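Local coordinates for protein crustacyanin (PDB 1I4U) that binds the carotenoid astaxanthin, the pigment that gives the lobster carapace its blue colour, within multi-subunit crustacyanin complexes, at residues Ile3-Cys12 with Cys121-Phe132; Tyr56-Ser67 with Lys78-Asn86. All blocks are in the same frame, centred on the assembly; numbering follows the deposited sequence.

Interaction 1 of 2, residues Ile3-Cys12 with Cys121-Phe132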
loop_
_atom_site.group_PDB
_atom_site.type_symbol
_atom_site.label_atom_id
_atom_site.label_comp_id
_atom_site.label_asym_id
_atom_site.label_seq_id
_atom_site.Cartn_x
_atom_site.Cartn_y
_atom_site.Cartn_z
ATOM N N ILE A 3 -13.439 8.558 -14.829
ATOM C CA ILE A 3 -12.376 7.953 -14.033
ATOM C C ILE A 3 -12.946 6.802 -13.257
ATOM O O ILE A 3 -14.199 6.775 -13.206
ATOM C CB ILE A 3 -11.767 8.989 -13.079
ATOM C CG1 ILE A 3 -12.743 9.403 -11.991
ATOM C CG2 ILE A 3 -11.221 10.199 -13.832
ATOM C CD1 ILE A 3 -12.102 10.338 -10.977
ATOM N N PRO A 4 -12.140 5.917 -12.671
ATOM C CA PRO A 4 -12.737 4.774 -11.966
ATOM C C PRO A 4 -13.648 5.252 -10.832
ATOM O O PRO A 4 -13.426 6.279 -10.168
ATOM C CB PRO A 4 -11.542 3.984 -11.428
ATOM C CG PRO A 4 -10.390 4.474 -12.243
ATOM C CD PRO A 4 -10.681 5.911 -12.632
ATOM N N ASP A 5 -14.693 4.474 -10.598
ATOM C CA ASP A 5 -15.670 4.865 -9.562
ATOM C C ASP A 5 -15.131 4.711 -8.156
ATOM O O ASP A 5 -15.801 5.089 -7.179
ATOM C CB ASP A 5 -16.948 4.034 -9.773
ATOM C CG ASP A 5 -16.777 2.546 -9.736
ATOM O OD1 ASP A 5 -15.819 1.973 -9.194
ATOM O OD2 ASP A 5 -17.639 1.862 -10.306
ATOM N N PHE A 6 -13.932 4.202 -7.971
ATOM C CA PHE A 6 -13.288 4.165 -6.653
ATOM C C PHE A 6 -12.264 5.293 -6.501
ATOM O O PHE A 6 -11.548 5.301 -5.470
ATOM C CB PHE A 6 -12.728 2.786 -6.344
ATOM C CG PHE A 6 -11.726 2.285 -7.373
ATOM C CD1 PHE A 6 -10.402 2.686 -7.350
ATOM C CD2 PHE A 6 -12.142 1.433 -8.379
ATOM C CE1 PHE A 6 -9.480 2.282 -8.289
ATOM C CE2 PHE A 6 -11.220 1.007 -9.340
ATOM C CZ PHE A 6 -9.906 1.436 -9.298
ATOM N N VAL A 7 -12.180 6.199 -7.454
ATOM C CA VAL A 7 -11.372 7.399 -7.300
ATOM C C VAL A 7 -12.342 8.571 -7.142
ATOM O O VAL A 7 -13.041 8.947 -8.066
ATOM C CB VAL A 7 -10.426 7.599 -8.490
ATOM C CG1 VAL A 7 -9.597 8.855 -8.315
ATOM C CG2 VAL A 7 -9.515 6.380 -8.655
ATOM N N VAL A 8 -12.411 9.165 -5.957
ATOM C CA VAL A 8 -13.509 10.013 -5.544
ATOM C C VAL A 8 -13.003 11.385 -5.178
ATOM O O VAL A 8 -12.009 11.478 -4.423
ATOM C CB VAL A 8 -14.247 9.381 -4.325
ATOM C CG1 VAL A 8 -15.405 10.254 -3.833
ATOM C CG2 VAL A 8 -14.710 7.972 -4.654
ATOM N N PRO A 9 -13.603 12.481 -5.619
ATOM C CA PRO A 9 -13.138 13.798 -5.148
ATOM C C PRO A 9 -13.161 13.919 -3.631
ATOM O O PRO A 9 -14.003 13.329 -2.962
ATOM C CB PRO A 9 -14.158 14.769 -5.732
ATOM C CG PRO A 9 -14.611 14.039 -6.970
ATOM C CD PRO A 9 -14.724 12.587 -6.578
ATOM N N GLY A 10 -12.211 14.763 -3.181
ATOM C CA GLY A 10 -12.059 15.170 -1.816
ATOM C C GLY A 10 -11.157 14.222 -1.040
ATOM O O GLY A 10 -10.557 13.321 -1.595
ATOM N N LYS A 11 -11.051 14.456 0.245
ATOM C CA LYS A 11 -10.214 13.695 1.144
ATOM C C LYS A 11 -10.948 12.538 1.814
ATOM O O LYS A 11 -12.172 12.497 1.908
ATOM C CB LYS A 11 -9.618 14.610 2.216
ATOM C CG LYS A 11 -10.062 14.352 3.637
ATOM C CD LYS A 11 -11.412 14.970 3.987
ATOM C CE LYS A 11 -11.803 14.832 5.449
ATOM N NZ LYS A 11 -12.471 16.068 5.972
ATOM N N CYS A 12 -10.122 11.614 2.306
ATOM C CA CYS A 12 -10.682 10.536 3.129
ATOM C C CYS A 12 -11.448 11.097 4.316
ATOM O O CYS A 12 -11.066 12.070 4.983
ATOM C CB CYS A 12 -9.539 9.641 3.594
ATOM S SG CYS A 12 -8.745 8.579 2.333
ATOM N N CYS A 121 -8.919 3.555 3.174
ATOM C CA CYS A 121 -8.942 4.772 2.341
ATOM C C CYS A 121 -7.521 5.285 2.170
ATOM O O CYS A 121 -6.700 5.151 3.082
ATOM C CB CYS A 121 -9.831 5.841 2.985
ATOM S SG CYS A 121 -10.224 7.247 1.944
ATOM N N ILE A 122 -7.255 5.830 0.999
ATOM C CA ILE A 122 -5.981 6.467 0.678
ATOM C C ILE A 122 -6.231 7.819 0.071
ATOM O O ILE A 122 -7.031 7.887 -0.875
ATOM C CB ILE A 122 -5.142 5.571 -0.237
ATOM C CG1 ILE A 122 -3.764 6.085 -0.623
ATOM C CG2 ILE A 122 -5.848 5.212 -1.526
ATOM C CD1 ILE A 122 -2.791 6.271 0.532
ATOM N N ASP A 123 -5.519 8.838 0.563
ATOM C CA ASP A 123 -5.514 10.128 -0.092
ATOM C C ASP A 123 -4.437 10.238 -1.161
ATOM O O ASP A 123 -3.288 9.846 -0.994
ATOM C CB ASP A 123 -5.251 11.212 0.946
ATOM C CG ASP A 123 -6.462 11.445 1.818
ATOM O OD1 ASP A 123 -7.502 11.820 1.290
ATOM O OD2 ASP A 123 -6.307 11.241 3.020
ATOM N N TYR A 124 -4.788 10.826 -2.281
ATOM C CA TYR A 124 -3.853 11.107 -3.347
ATOM C C TYR A 124 -3.389 12.571 -3.242
ATOM O O TYR A 124 -3.935 13.355 -2.462
ATOM C CB TYR A 124 -4.467 10.878 -4.732
ATOM C CG TYR A 124 -4.943 9.464 -4.970
ATOM C CD1 TYR A 124 -4.036 8.417 -4.957
ATOM C CD2 TYR A 124 -6.293 9.181 -5.196
ATOM C CE1 TYR A 124 -4.486 7.125 -5.172
ATOM C CE2 TYR A 124 -6.714 7.889 -5.413
ATOM C CZ TYR A 124 -5.803 6.852 -5.396
ATOM O OH TYR A 124 -6.215 5.551 -5.629
ATOM N N ASN A 125 -2.392 12.918 -4.047
ATOM C CA ASN A 125 -1.829 14.252 -4.071
ATOM C C ASN A 125 -2.606 15.200 -4.992
ATOM O O ASN A 125 -2.240 16.385 -5.073
ATOM C CB ASN A 125 -0.372 14.235 -4.450
ATOM C CG ASN A 125 -0.086 13.609 -5.801
ATOM O OD1 ASN A 125 -0.977 13.527 -6.642
ATOM N ND2 ASN A 125 1.166 13.249 -6.006
ATOM N N PHE A 126 -3.664 14.759 -5.653
ATOM C CA PHE A 126 -4.410 15.582 -6.587
ATOM C C PHE A 126 -5.869 15.797 -6.197
ATOM O O PHE A 126 -6.716 16.034 -7.087
ATOM C CB PHE A 126 -4.294 15.009 -8.006
ATOM C CG PHE A 126 -4.785 13.573 -8.161
ATOM C CD1 PHE A 126 -6.124 13.348 -8.470
ATOM C CD2 PHE A 126 -3.982 12.461 -8.005
ATOM C CE1 PHE A 126 -6.637 12.079 -8.617
ATOM C CE2 PHE A 126 -4.495 11.174 -8.156
ATOM C CZ PHE A 126 -5.820 10.983 -8.449
ATOM N N GLY A 127 -6.175 15.772 -4.861
ATOM C CA GLY A 127 -7.489 16.228 -4.453
ATOM C C GLY A 127 -8.598 15.179 -4.520
ATOM O O GLY A 127 -9.807 15.521 -4.520
ATOM N N TYR A 128 -8.196 13.922 -4.568
ATOM C CA TYR A 128 -9.069 12.775 -4.590
ATOM C C TYR A 128 -8.588 11.763 -3.579
ATOM O O TYR A 128 -7.469 11.872 -3.081
ATOM C CB TYR A 128 -9.062 12.079 -5.942
ATOM C CG TYR A 128 -9.784 12.785 -7.071
ATOM C CD1 TYR A 128 -9.313 13.972 -7.604
ATOM C CD2 TYR A 128 -10.950 12.257 -7.616
ATOM C CE1 TYR A 128 -9.969 14.625 -8.632
ATOM C CE2 TYR A 128 -11.597 12.907 -8.643
ATOM C CZ TYR A 128 -11.119 14.074 -9.155
ATOM O OH TYR A 128 -11.756 14.758 -10.197
ATOM N N HIS A 129 -9.449 10.776 -3.304
ATOM C CA HIS A 129 -9.082 9.612 -2.502
ATOM C C HIS A 129 -9.636 8.368 -3.156
ATOM O O HIS A 129 -10.501 8.470 -4.018
ATOM C CB HIS A 129 -9.649 9.731 -1.088
ATOM C CG HIS A 129 -11.140 9.783 -0.988
ATOM N ND1 HIS A 129 -11.827 10.961 -1.297
ATOM C CD2 HIS A 129 -12.111 8.900 -0.618
ATOM C CE1 HIS A 129 -13.123 10.740 -1.118
ATOM N NE2 HIS A 129 -13.341 9.483 -0.700
ATOM N N SER A 130 -9.141 7.239 -2.737
ATOM C CA SER A 130 -9.726 5.985 -3.105
ATOM C C SER A 130 -10.075 5.259 -1.817
ATOM O O SER A 130 -9.295 5.170 -0.897
ATOM C CB SER A 130 -8.838 5.074 -3.929
ATOM O OG SER A 130 -8.854 5.432 -5.321
ATOM N N ASP A 131 -11.281 4.728 -1.799
ATOM C CA ASP A 131 -11.624 3.863 -0.664
ATOM C C ASP A 131 -12.218 2.549 -1.158
ATOM O O ASP A 131 -12.621 2.355 -2.290
ATOM C CB ASP A 131 -12.523 4.559 0.305
ATOM C CG ASP A 131 -13.834 5.079 -0.221
ATOM O OD1 ASP A 131 -14.272 4.567 -1.255
ATOM O OD2 ASP A 131 -14.319 6.008 0.433
ATOM N N PHE A 132 -12.111 1.621 -0.227
ATOM C CA PHE A 132 -12.336 0.203 -0.456
ATOM C C PHE A 132 -13.096 -0.311 0.773
ATOM O O PHE A 132 -12.576 -0.223 1.877
ATOM C CB PHE A 132 -11.022 -0.590 -0.684
ATOM C CG PHE A 132 -10.268 0.021 -1.863
ATOM C CD1 PHE A 132 -10.687 -0.205 -3.150
ATOM C CD2 PHE A 132 -9.216 0.869 -1.668
ATOM C CE1 PHE A 132 -10.051 0.436 -4.216
ATOM C CE2 PHE A 132 -8.543 1.511 -2.703
ATOM C CZ PHE A 132 -9.008 1.301 -3.990
#

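Interaction 2 of 2, residues Tyr56-Ser67 with Lys78-Asn86. Unlike the reference sequence in segment 56-67: Glu66 (reference Lys).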
loop_
_atom_site.group_PDB
_atom_site.type_symbol
_atom_site.label_atom_id
_atom_site.label_comp_id
_atom_site.label_asym_id
_atom_site.label_seq_id
_atom_site.Cartn_x
_atom_site.Cartn_y
_atom_site.Cartn_z
ATOM N N TYR A 56 -8.430 -16.362 9.810
ATOM C CA TYR A 56 -7.574 -15.573 10.659
ATOM C C TYR A 56 -7.140 -16.339 11.921
ATOM O O TYR A 56 -7.982 -16.920 12.628
ATOM C CB TYR A 56 -8.329 -14.341 11.140
ATOM C CG TYR A 56 -8.611 -13.303 10.079
ATOM C CD1 TYR A 56 -8.413 -13.412 8.717
ATOM C CD2 TYR A 56 -9.070 -12.079 10.468
ATOM C CE1 TYR A 56 -8.653 -12.478 7.772
ATOM C CE2 TYR A 56 -9.309 -11.143 9.493
ATOM C CZ TYR A 56 -9.144 -11.285 8.182
ATOM O OH TYR A 56 -9.390 -10.242 7.326
ATOM N N SER A 57 -5.854 -16.322 12.231
ATOM C CA SER A 57 -5.261 -16.896 13.441
ATOM C C SER A 57 -4.599 -15.776 14.220
ATOM O O SER A 57 -3.802 -15.018 13.640
ATOM C CB SER A 57 -4.245 -17.974 13.043
ATOM O OG SER A 57 -4.950 -18.971 12.328
ATOM N N PHE A 58 -4.904 -15.630 15.480
ATOM C CA PHE A 58 -4.366 -14.560 16.281
ATOM C C PHE A 58 -3.296 -15.136 17.215
ATOM O O PHE A 58 -3.581 -16.062 17.935
ATOM C CB PHE A 58 -5.462 -13.879 17.096
ATOM C CG PHE A 58 -4.964 -12.714 17.926
ATOM C CD1 PHE A 58 -4.454 -11.610 17.266
ATOM C CD2 PHE A 58 -5.008 -12.753 19.315
ATOM C CE1 PHE A 58 -3.979 -10.537 18.009
ATOM C CE2 PHE A 58 -4.533 -11.702 20.074
ATOM C CZ PHE A 58 -4.002 -10.604 19.397
ATOM N N ASP A 59 -2.105 -14.570 17.157
ATOM C CA ASP A 59 -0.975 -15.128 17.863
ATOM C C ASP A 59 -0.636 -14.280 19.091
ATOM O O ASP A 59 0.445 -14.477 19.650
ATOM C CB ASP A 59 0.229 -15.269 16.920
ATOM C CG ASP A 59 0.828 -13.976 16.434
ATOM O OD1 ASP A 59 0.531 -12.893 16.997
ATOM O OD2 ASP A 59 1.649 -14.017 15.467
ATOM N N GLY A 60 -1.526 -13.354 19.427
ATOM C CA GLY A 60 -1.359 -12.459 20.545
ATOM C C GLY A 60 -0.832 -11.092 20.172
ATOM O O GLY A 60 -0.945 -10.150 20.952
ATOM N N LYS A 61 -0.233 -10.948 18.996
ATOM C CA LYS A 61 0.274 -9.669 18.506
ATOM C C LYS A 61 -0.163 -9.308 17.098
ATOM O O LYS A 61 -0.140 -8.134 16.734
ATOM C CB LYS A 61 1.802 -9.661 18.465
ATOM C CG LYS A 61 2.490 -9.869 19.792
ATOM C CD LYS A 61 1.775 -9.234 20.978
ATOM C CE LYS A 61 2.773 -8.831 22.053
ATOM N NZ LYS A 61 2.158 -7.882 23.043
ATOM N N GLN A 62 -0.581 -10.292 16.292
ATOM C CA GLN A 62 -1.132 -9.977 14.990
ATOM C C GLN A 62 -1.972 -11.177 14.567
ATOM O O GLN A 62 -1.962 -12.214 15.222
ATOM C CB GLN A 62 -0.004 -9.787 13.973
ATOM C CG GLN A 62 0.589 -11.122 13.580
ATOM C CD GLN A 62 1.718 -10.994 12.591
ATOM O OE1 GLN A 62 2.221 -12.019 12.156
ATOM N NE2 GLN A 62 2.084 -9.785 12.207
ATOM N N PHE A 63 -2.627 -11.003 13.453
ATOM C CA PHE A 63 -3.338 -12.068 12.765
ATOM C C PHE A 63 -2.550 -12.522 11.576
ATOM O O PHE A 63 -2.086 -11.718 10.769
ATOM C CB PHE A 63 -4.715 -11.617 12.301
ATOM C CG PHE A 63 -5.673 -11.119 13.347
ATOM C CD1 PHE A 63 -5.684 -9.786 13.668
ATOM C CD2 PHE A 63 -6.565 -11.967 13.980
ATOM C CE1 PHE A 63 -6.572 -9.292 14.621
ATOM C CE2 PHE A 63 -7.468 -11.489 14.917
ATOM C CZ PHE A 63 -7.503 -10.140 15.218
ATOM N N VAL A 64 -2.442 -13.837 11.450
ATOM C CA VAL A 64 -2.001 -14.512 10.273
ATOM C C VAL A 64 -3.224 -14.940 9.474
ATOM O O VAL A 64 -4.206 -15.441 10.028
ATOM C CB VAL A 64 -1.172 -15.760 10.652
ATOM C CG1 VAL A 64 -0.810 -16.589 9.452
ATOM C CG2 VAL A 64 0.048 -15.239 11.444
ATOM N N ILE A 65 -3.219 -14.690 8.183
ATOM C CA ILE A 65 -4.402 -14.827 7.352
ATOM C C ILE A 65 -4.102 -15.800 6.238
ATOM O O ILE A 65 -3.074 -15.661 5.589
ATOM C CB ILE A 65 -4.890 -13.512 6.704
ATOM C CG1 ILE A 65 -5.007 -12.393 7.704
ATOM C CG2 ILE A 65 -6.206 -13.747 5.980
ATOM C CD1 ILE A 65 -5.212 -11.030 7.114
ATOM N N GLU A 66 -5.025 -16.730 5.998
ATOM C CA GLU A 66 -5.045 -17.501 4.772
ATOM C C GLU A 66 -6.352 -17.116 4.062
ATOM O O GLU A 66 -7.441 -17.378 4.556
ATOM C CB GLU A 66 -4.966 -19.014 5.023
ATOM C CG GLU A 66 -3.667 -19.419 5.700
ATOM C CD GLU A 66 -3.544 -20.889 5.930
ATOM O OE1 GLU A 66 -2.520 -21.399 5.485
ATOM O OE2 GLU A 66 -4.506 -21.326 6.544
ATOM N N SER A 67 -6.221 -16.459 2.908
ATOM C CA SER A 67 -7.331 -16.047 2.102
ATOM C C SER A 67 -7.392 -16.943 0.870
ATOM O O SER A 67 -6.401 -17.104 0.169
ATOM C CB SER A 67 -7.209 -14.587 1.667
ATOM O OG SER A 67 -7.350 -13.710 2.760
ATOM N N LYS A 78 -4.684 -19.348 -3.054
ATOM C CA LYS A 78 -4.439 -19.026 -1.664
ATOM C C LYS A 78 -3.470 -17.851 -1.598
ATOM O O LYS A 78 -2.449 -17.910 -2.297
ATOM C CB LYS A 78 -3.846 -20.172 -0.850
ATOM C CG LYS A 78 -3.496 -19.904 0.603
ATOM C CD LYS A 78 -3.030 -21.148 1.319
ATOM C CE LYS A 78 -1.547 -21.071 1.535
ATOM N NZ LYS A 78 -1.002 -22.350 2.087
ATOM N N ARG A 79 -3.822 -16.891 -0.770
ATOM C CA ARG A 79 -2.989 -15.746 -0.490
ATOM C C ARG A 79 -2.700 -15.683 0.992
ATOM O O ARG A 79 -3.592 -15.783 1.795
ATOM C CB ARG A 79 -3.687 -14.455 -0.890
ATOM C CG ARG A 79 -3.947 -14.467 -2.379
ATOM C CD ARG A 79 -4.551 -13.147 -2.763
ATOM N NE ARG A 79 -3.424 -12.164 -2.750
ATOM C CZ ARG A 79 -3.762 -10.853 -2.749
ATOM N NH1 ARG A 79 -5.025 -10.406 -2.767
ATOM N NH2 ARG A 79 -2.798 -9.958 -2.738
ATOM N N ASN A 80 -1.421 -15.496 1.345
ATOM C CA ASN A 80 -0.969 -15.313 2.732
ATOM C C ASN A 80 -0.948 -13.836 3.112
ATOM O O ASN A 80 -0.352 -13.034 2.386
ATOM C CB ASN A 80 0.425 -15.881 2.921
ATOM C CG ASN A 80 0.482 -17.382 2.702
ATOM O OD1 ASN A 80 -0.245 -18.116 3.370
ATOM N ND2 ASN A 80 1.314 -17.851 1.797
ATOM N N GLY A 81 -1.643 -13.540 4.195
ATOM C CA GLY A 81 -1.764 -12.183 4.674
ATOM C C GLY A 81 -1.450 -12.067 6.131
ATOM O O GLY A 81 -1.281 -13.056 6.865
ATOM N N LYS A 82 -1.334 -10.813 6.600
ATOM C CA LYS A 82 -1.174 -10.468 7.995
ATOM C C LYS A 82 -1.992 -9.228 8.309
ATOM O O LYS A 82 -2.175 -8.385 7.438
ATOM C CB LYS A 82 0.283 -10.145 8.359
ATOM C CG LYS A 82 1.239 -11.302 8.296
ATOM C CD LYS A 82 2.665 -10.812 8.481
ATOM C CE LYS A 82 3.600 -11.993 8.476
ATOM N NZ LYS A 82 3.809 -12.477 9.844
ATOM N N LEU A 83 -2.451 -9.147 9.558
ATOM C CA LEU A 83 -3.095 -7.929 10.035
ATOM C C LEU A 83 -2.370 -7.555 11.323
ATOM O O LEU A 83 -2.334 -8.351 12.241
ATOM C CB LEU A 83 -4.565 -8.212 10.152
ATOM C CG LEU A 83 -5.577 -7.150 10.418
ATOM C CD1 LEU A 83 -5.708 -6.214 9.243
ATOM C CD2 LEU A 83 -6.933 -7.768 10.692
ATOM N N TYR A 84 -1.753 -6.389 11.369
ATOM C CA TYR A 84 -0.926 -6.026 12.525
ATOM C C TYR A 84 -1.133 -4.561 12.832
ATOM O O TYR A 84 -1.549 -3.786 11.947
ATOM C CB TYR A 84 0.533 -6.327 12.275
ATOM C CG TYR A 84 1.130 -5.931 10.961
ATOM C CD1 TYR A 84 1.518 -4.615 10.708
ATOM C CD2 TYR A 84 1.305 -6.855 9.930
ATOM C CE1 TYR A 84 2.056 -4.270 9.502
ATOM C CE2 TYR A 84 1.849 -6.483 8.729
ATOM C CZ TYR A 84 2.234 -5.194 8.487
ATOM O OH TYR A 84 2.782 -4.764 7.300
ATOM N N PRO A 85 -0.842 -4.072 14.016
ATOM C CA PRO A 85 -1.054 -2.637 14.275
ATOM C C PRO A 85 -0.206 -1.757 13.348
ATOM O O PRO A 85 0.927 -2.057 12.974
ATOM C CB PRO A 85 -0.604 -2.495 15.744
ATOM C CG PRO A 85 -0.853 -3.861 16.300
ATOM C CD PRO A 85 -0.319 -4.787 15.204
ATOM N N ASN A 86 -0.791 -0.633 12.974
ATOM C CA ASN A 86 -0.081 0.320 12.125
ATOM C C ASN A 86 1.283 0.657 12.724
ATOM O O ASN A 86 1.390 0.895 13.934
ATOM C CB ASN A 86 -0.888 1.592 11.951
ATOM C CG ASN A 86 -0.035 2.658 11.310
ATOM O OD1 ASN A 86 0.675 3.400 12.010
ATOM N ND2 ASN A 86 -0.058 2.760 10.004
HETATM O O HOH W 1 -0.776 -17.378 5.863
#

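Interaction 1 of 2, residues Ile3-Cys12 with Cys121-Phe132
Val8 and His129 form the hydrogen-bonded pair that joins the short N-terminal strand 7-9, antiparallel, to strand 128-137 of the lipocalin barrel. Val8 N gives His129 O a nearly straight bond of 2.8 Å, and His129 N returns one to Val8 O. Packing is close round the buried imidazole of His129. With CG between the backbone N and the carbonyl carbon (chi1 62°), the ring is enclosed by the incoming chain: Val8 CB sits over one face, 3.9 Å from the centroid of the His129 ring, in a CH-pi contact, while Lys11 O and Cys12 N lie over the opposite face. His129 ND1 donates to Gly10 O at 2.7 Å, with the oxygen in the ring plane but the nitrogen well above the carbonyl plane. Exchanging His129 for an alanine is likely to leave Gly10 O without this donor and to open a gap between Val8 and the Lys11-Cys12 backbone. Farther along, Ser130 OG donates to Phe6 O, and the Phe6 and Phe132 rings meet obliquely, their planes at 45°. The looser, more solvent-open flank has Pro9 CA over one face of the Tyr128 ring and exposed Ile3 CD1 3.5 Å from Tyr128 CE2. Toward the second subunit, Val7 CG1 touches Tyr124 and Phe126, which pack on its Pro44. Past Gly10, Asp123 OD1 accepts a hydrogen bond from Cys12 N, on its syn side, at 2.8 Å. Beside it a disulfide ties the N-terminal segment to strand 115-123: Cys12 SG to Cys121 SG, 2.0 Å, torsion -96°.

Interaction 2 of 2, residues Tyr56-Ser67 with Lys78-Asn86
Two neighbouring antiparallel strands of the lipocalin barrel, 63-68 and 76-85, meet here, the first reached through the tight turn of the hairpin from strand 52-58. Three hydrogen-bonded pairs, Phe63 with Leu83, Ile65 with Gly81 and Ser67 with Arg79, zip the backbones together; in the first, Phe63 N meets Leu83 O at 2.9 Å and 170°. Leu83, Phe63, Ile65 and Ser67 form the buried face. Leu83 CG stands anti to the backbone N (chi1 -171°), which brings CD2 alongside Phe63, 3.8 Å from its CD1. Phe58 CD1 lies over the centre of one face of the Phe63 ring, and Tyr56 CE2 also approaches Leu83 CD2. Ile65 CB lies 3.6 Å from Gly81 O, so close over the glycine that a side chain on this face would be tight against it. Ile65 also packs on Ile95 and Tyr97 of strand 93-97, while Ser67 OG is hydrogen-bonded to Asn54 OD1 and Tyr97 OH.

The other face is polar. Gln62, extended beyond CG, reaches across to Lys82, whose chain bends at its last torsion so that NZ donates 2.8 Å to Gln62 OE1, in the amide plane and on a lone pair. The same amide runs alongside the Tyr84 ring, with planes 30° apart. Lys82 packs on Phe88 and Tyr84 on Pro87 of the second subunit, so the Lys82-Tyr84 end of this face borders that subunit. At the turn, Asp59 OD1 accepts from Lys61 N, an Asx turn, and also from Gln62 N, the wider Asx motif. At the far end the salt bridge from Glu66 OE1 to Lys78 NZ is long; Lys78 NZ also pairs with the C-terminal carboxylate of Leu181. Asn80 ND2 is hydrogen-bonded to Glu98, and a water donates to Ile65 O at 2.9 Å and to Asn80 OD1 at 2.7 Å.

In the fold
Both contacts belong to one continuous antiparallel sheet, the curled barrel of the lipocalin fold, yet they do not touch: their centres lie 27 Å apart and their nearest atoms about 10 Å. Interaction 1 joins the two ends of a long stretch of chain, fastening strand 7-9 to the hairpin of strands 115-123 and 128-137. Interaction 2 falls within that stretch and is local, pairing strands 63-68 and 76-85. Strands 93-97 and 102-110 carry the sheet from one to the other, and on the other side strands 33-41 and 52-58 complete the circuit. Each contact also meets the second subunit, so both border the homodimer interface.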